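Local coordinates for protein methyltransferase (Streptomyces avermitilis, PDB 3GIW) that probably acts as an S-adenosylmethionine-dependent methyltransferase of Rossmann fold, binds S-adenosyl-L-homocysteine, and has no established substrate, at residues 81-86 and 107-112. Sequence-based numbering, arbitrary orientation. Where two conformers were deposited one is given.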
ATOM      1  N   GLN A  81      10.885   0.042 -12.498  1.00 12.56           N
ATOM      2  CA  GLN A  81      11.390  -0.388 -11.203  1.00 11.28           C
ATOM      3  C   GLN A  81      10.457   0.090 -10.108  1.00 11.92           C
ATOM      4  O   GLN A  81      10.066   1.260 -10.077  1.00 11.57           O
ATOM      5  CB  GLN A  81      12.771   0.234 -10.950  1.00 12.00           C
ATOM      6  CG  GLN A  81      13.813  -0.118 -12.006  1.00 12.77           C
ATOM      7  CD  GLN A  81      15.200   0.247 -11.559  1.00 11.59           C
ATOM      8  OE1 GLN A  81      16.070  -0.637 -11.392  1.00 12.77           O
ATOM      9  NE2 GLN A  81      15.429   1.558 -11.336  1.00 11.13           N
ATOM     10  N   PHE A  82      10.138  -0.803  -9.171  1.00 11.81           N
ATOM     11  CA  PHE A  82       9.196  -0.514  -8.091  1.00 12.96           C
ATOM     12  C   PHE A  82       9.752  -1.015  -6.762  1.00 11.61           C
ATOM     13  O   PHE A  82      10.302  -2.127  -6.694  1.00 12.59           O
ATOM     14  CB  PHE A  82       7.846  -1.226  -8.366  1.00 14.40           C
ATOM     15  CG  PHE A  82       7.177  -0.781  -9.626  1.00 14.18           C
ATOM     16  CD1 PHE A  82       7.642  -1.219 -10.874  1.00 14.13           C
ATOM     17  CD2 PHE A  82       6.117   0.115  -9.585  1.00 14.94           C
ATOM     18  CE1 PHE A  82       7.049  -0.781 -12.075  1.00 14.62           C
ATOM     19  CE2 PHE A  82       5.546   0.559 -10.782  1.00 15.11           C
ATOM     20  CZ  PHE A  82       5.997   0.107 -11.998  1.00 14.37           C
ATOM     21  N   LEU A  83       9.563  -0.211  -5.717  1.00 11.76           N
ATOM     22  CA  LEU A  83       9.860  -0.541  -4.345  1.00 12.08           C
ATOM     23  C   LEU A  83       8.554  -0.417  -3.543  1.00 12.37           C
ATOM     24  O   LEU A  83       8.066   0.683  -3.319  1.00 13.09           O
ATOM     25  CB  LEU A  83      10.932   0.397  -3.791  1.00 13.27           C
ATOM     26  CG  LEU A  83      11.336   0.176  -2.335  1.00 12.73           C
ATOM     27  CD1 LEU A  83      11.684  -1.264  -1.977  1.00 14.04           C
ATOM     28  CD2 LEU A  83      12.512   1.115  -1.934  1.00 14.38           C
ATOM     29  N   ASP A  84       8.022  -1.567  -3.117  1.00 12.08           N
ATOM     30  CA  ASP A  84       6.709  -1.641  -2.480  1.00 12.36           C
ATOM     31  C   ASP A  84       6.869  -1.882  -0.994  1.00 12.69           C
ATOM     32  O   ASP A  84       7.371  -2.935  -0.549  1.00 13.82           O
ATOM     33  CB  ASP A  84       5.919  -2.785  -3.096  1.00 13.55           C
ATOM     34  CG  ASP A  84       4.459  -2.841  -2.626  1.00 16.11           C
ATOM     35  OD1 ASP A  84       3.786  -1.790  -2.548  1.00 15.00           O
ATOM     36  OD2 ASP A  84       3.959  -3.980  -2.386  1.00 16.80           O
ATOM     37  N   ILE A  85       6.460  -0.902  -0.192  1.00 12.21           N
ATOM     38  CA  ILE A  85       6.662  -0.908   1.246  1.00 13.03           C
ATOM     39  C   ILE A  85       5.341  -1.274   1.930  1.00 13.64           C
ATOM     40  O   ILE A  85       4.366  -0.538   1.817  1.00 14.93           O
ATOM     41  CB  ILE A  85       7.144   0.481   1.764  1.00 14.40           C
ATOM     42  CG1 ILE A  85       8.371   0.942   0.974  1.00 15.55           C
ATOM     43  CG2 ILE A  85       7.361   0.445   3.305  1.00 14.54           C
ATOM     44  CD1 ILE A  85       9.545   0.067   1.086  1.00 17.85           C
ATOM     45  N   GLY A  86       5.298  -2.403   2.625  1.00 14.08           N
ATOM     46  CA  GLY A  86       4.041  -2.886   3.219  1.00 14.71           C
ATOM     47  C   GLY A  86       3.205  -3.680   2.224  1.00 14.07           C
ATOM     48  O   GLY A  86       2.030  -3.413   1.999  1.00 16.40           O
ATOM     49  N   ARG A 107      11.322  -4.623 -12.738  1.00 14.90           N
ATOM     50  CA  ARG A 107      11.947  -5.110 -11.504  0.50 14.92           C
ATOM     51  C   ARG A 107      11.147  -4.610 -10.292  1.00 14.33           C
ATOM     52  O   ARG A 107      10.757  -3.438 -10.268  1.00 14.15           O
ATOM     53  CB  ARG A 107      13.372  -4.570 -11.399  0.50 15.29           C
ATOM     54  CG  ARG A 107      14.264  -4.893 -12.584  0.50 16.69           C
ATOM     55  CD  ARG A 107      15.478  -3.986 -12.605  0.50 17.77           C
ATOM     56  NE  ARG A 107      16.514  -4.503 -13.516  0.50 17.38           N
ATOM     57  CZ  ARG A 107      17.655  -3.882 -13.814  0.50 19.30           C
ATOM     58  NH1 ARG A 107      17.953  -2.699 -13.286  0.50 19.79           N
ATOM     59  NH2 ARG A 107      18.513  -4.454 -14.646  0.50 18.93           N
ATOM     60  N   VAL A 108      10.913  -5.482  -9.304  1.00 13.17           N
ATOM     61  CA  VAL A 108      10.111  -5.121  -8.126  1.00 13.30           C
ATOM     62  C   VAL A 108      10.746  -5.706  -6.880  1.00 12.68           C
ATOM     63  O   VAL A 108      11.119  -6.889  -6.849  1.00 13.45           O
ATOM     64  CB  VAL A 108       8.649  -5.643  -8.237  1.00 13.02           C
ATOM     65  CG1 VAL A 108       7.848  -5.244  -7.022  1.00 13.77           C
ATOM     66  CG2 VAL A 108       8.018  -5.157  -9.545  1.00 15.41           C
ATOM     67  N   VAL A 109      10.916  -4.860  -5.873  1.00 11.45           N
ATOM     68  CA  VAL A 109      11.293  -5.318  -4.532  1.00 11.97           C
ATOM     69  C   VAL A 109      10.064  -5.116  -3.630  1.00 11.96           C
ATOM     70  O   VAL A 109       9.563  -4.002  -3.497  1.00 12.79           O
ATOM     71  CB  VAL A 109      12.501  -4.578  -3.943  1.00 12.33           C
ATOM     72  CG1 VAL A 109      12.787  -4.962  -2.480  1.00 13.06           C
ATOM     73  CG2 VAL A 109      13.730  -4.813  -4.801  1.00 13.19           C
ATOM     74  N   TYR A 110       9.646  -6.196  -2.961  1.00 10.85           N
ATOM     75  CA  TYR A 110       8.566  -6.182  -2.000  1.00 10.82           C
ATOM     76  C   TYR A 110       9.104  -6.223  -0.566  1.00 11.35           C
ATOM     77  O   TYR A 110      10.118  -6.905  -0.284  1.00 12.23           O
ATOM     78  CB  TYR A 110       7.767  -7.426  -2.215  1.00 12.09           C
ATOM     79  CG  TYR A 110       7.004  -7.560  -3.507  1.00 11.18           C
ATOM     80  CD1 TYR A 110       5.828  -6.874  -3.704  1.00 11.86           C
ATOM     81  CD2 TYR A 110       7.401  -8.454  -4.495  1.00 12.22           C
ATOM     82  CE1 TYR A 110       5.022  -7.093  -4.828  1.00 11.79           C
ATOM     83  CE2 TYR A 110       6.624  -8.668  -5.657  1.00 12.30           C
ATOM     84  CZ  TYR A 110       5.408  -7.982  -5.823  1.00 12.34           C
ATOM     85  OH  TYR A 110       4.585  -8.181  -6.915  1.00 13.47           O
ATOM     86  N   VAL A 111       8.417  -5.554   0.351  1.00 12.12           N
ATOM     87  CA  VAL A 111       8.868  -5.423   1.723  1.00 12.67           C
ATOM     88  C   VAL A 111       7.683  -5.527   2.678  1.00 13.04           C
ATOM     89  O   VAL A 111       6.656  -4.904   2.482  1.00 12.85           O
ATOM     90  CB  VAL A 111       9.541  -4.038   1.947  1.00 13.05           C
ATOM     91  CG1 VAL A 111      10.098  -3.930   3.360  1.00 14.92           C
ATOM     92  CG2 VAL A 111      10.632  -3.779   0.877  1.00 13.70           C
ATOM     93  N   ASP A 112       7.786  -6.362   3.709  1.00 12.37           N
ATOM     94  CA  ASP A 112       6.789  -6.372   4.787  1.00 13.81           C
ATOM     95  C   ASP A 112       7.457  -6.805   6.087  1.00 14.64           C
ATOM     96  O   ASP A 112       8.580  -7.331   6.068  1.00 14.79           O
ATOM     97  CB  ASP A 112       5.574  -7.298   4.460  1.00 13.44           C
ATOM     98  CG  ASP A 112       4.269  -6.863   5.137  1.00 15.38           C
ATOM     99  OD1 ASP A 112       4.034  -7.153   6.322  1.00 17.56           O
ATOM    100  OD2 ASP A 112       3.420  -6.241   4.477  1.00 15.56           O
TER
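F82, D84 and G86 pair with residues 107-112 through a parallel ladder of backbone bonds. F82 N donates to R107 O at 2.9 Å, and V109 N to F82 O at 2.9 Å. D84 N donates to V109 O. The V111 N to D84 O bond is weak and bent, and V111 N also bonds T87 OG1. G86 N closes the ladder on V111 O at 2.8 Å.

On one face, L83 CD1 touches V109 CG1 and V111 CG2, each at 3.9 Å. Chi1 of 179° sets L83 CG opposite its backbone N, and chi2 then turns CD1 to the valines. I85 CD1 reaches V111 CG2 at 4.0 Å. At the start of this face, Q81 and R107 run side by side. In one conformer of R107, NH1 gives Q81 OE1 a weak, doubtful bond; D157 N is the firmer partner of Q81 OE1.

On the other face, D84 OD2 lies at the edge of the Y110 ring, 3.7 Å from CD1, with carboxylate and ring planes 76° apart. T165 and T87 bond its two oxygens and fix its rotation. V108 CG1 covers one face of the Y110 ring, whose OH bonds H96.

D112, an S-adenosyl-L-homocysteine-binding residue, packs OD2 3.4 Å from G86 C. G88 N bonds D112 OD2 and D114 N bonds OD1. In Rossmann-fold methyltransferases an acidic residue ending the second strand commonly binds the cofactor ribose, as D112 probably does.

The two strands belong to a beta-alpha-beta unit. Helix 95-102 packs on F82, V108 and Y110. Strand 163-167 flanks 81-85, and strand 132-137 flanks 107-112.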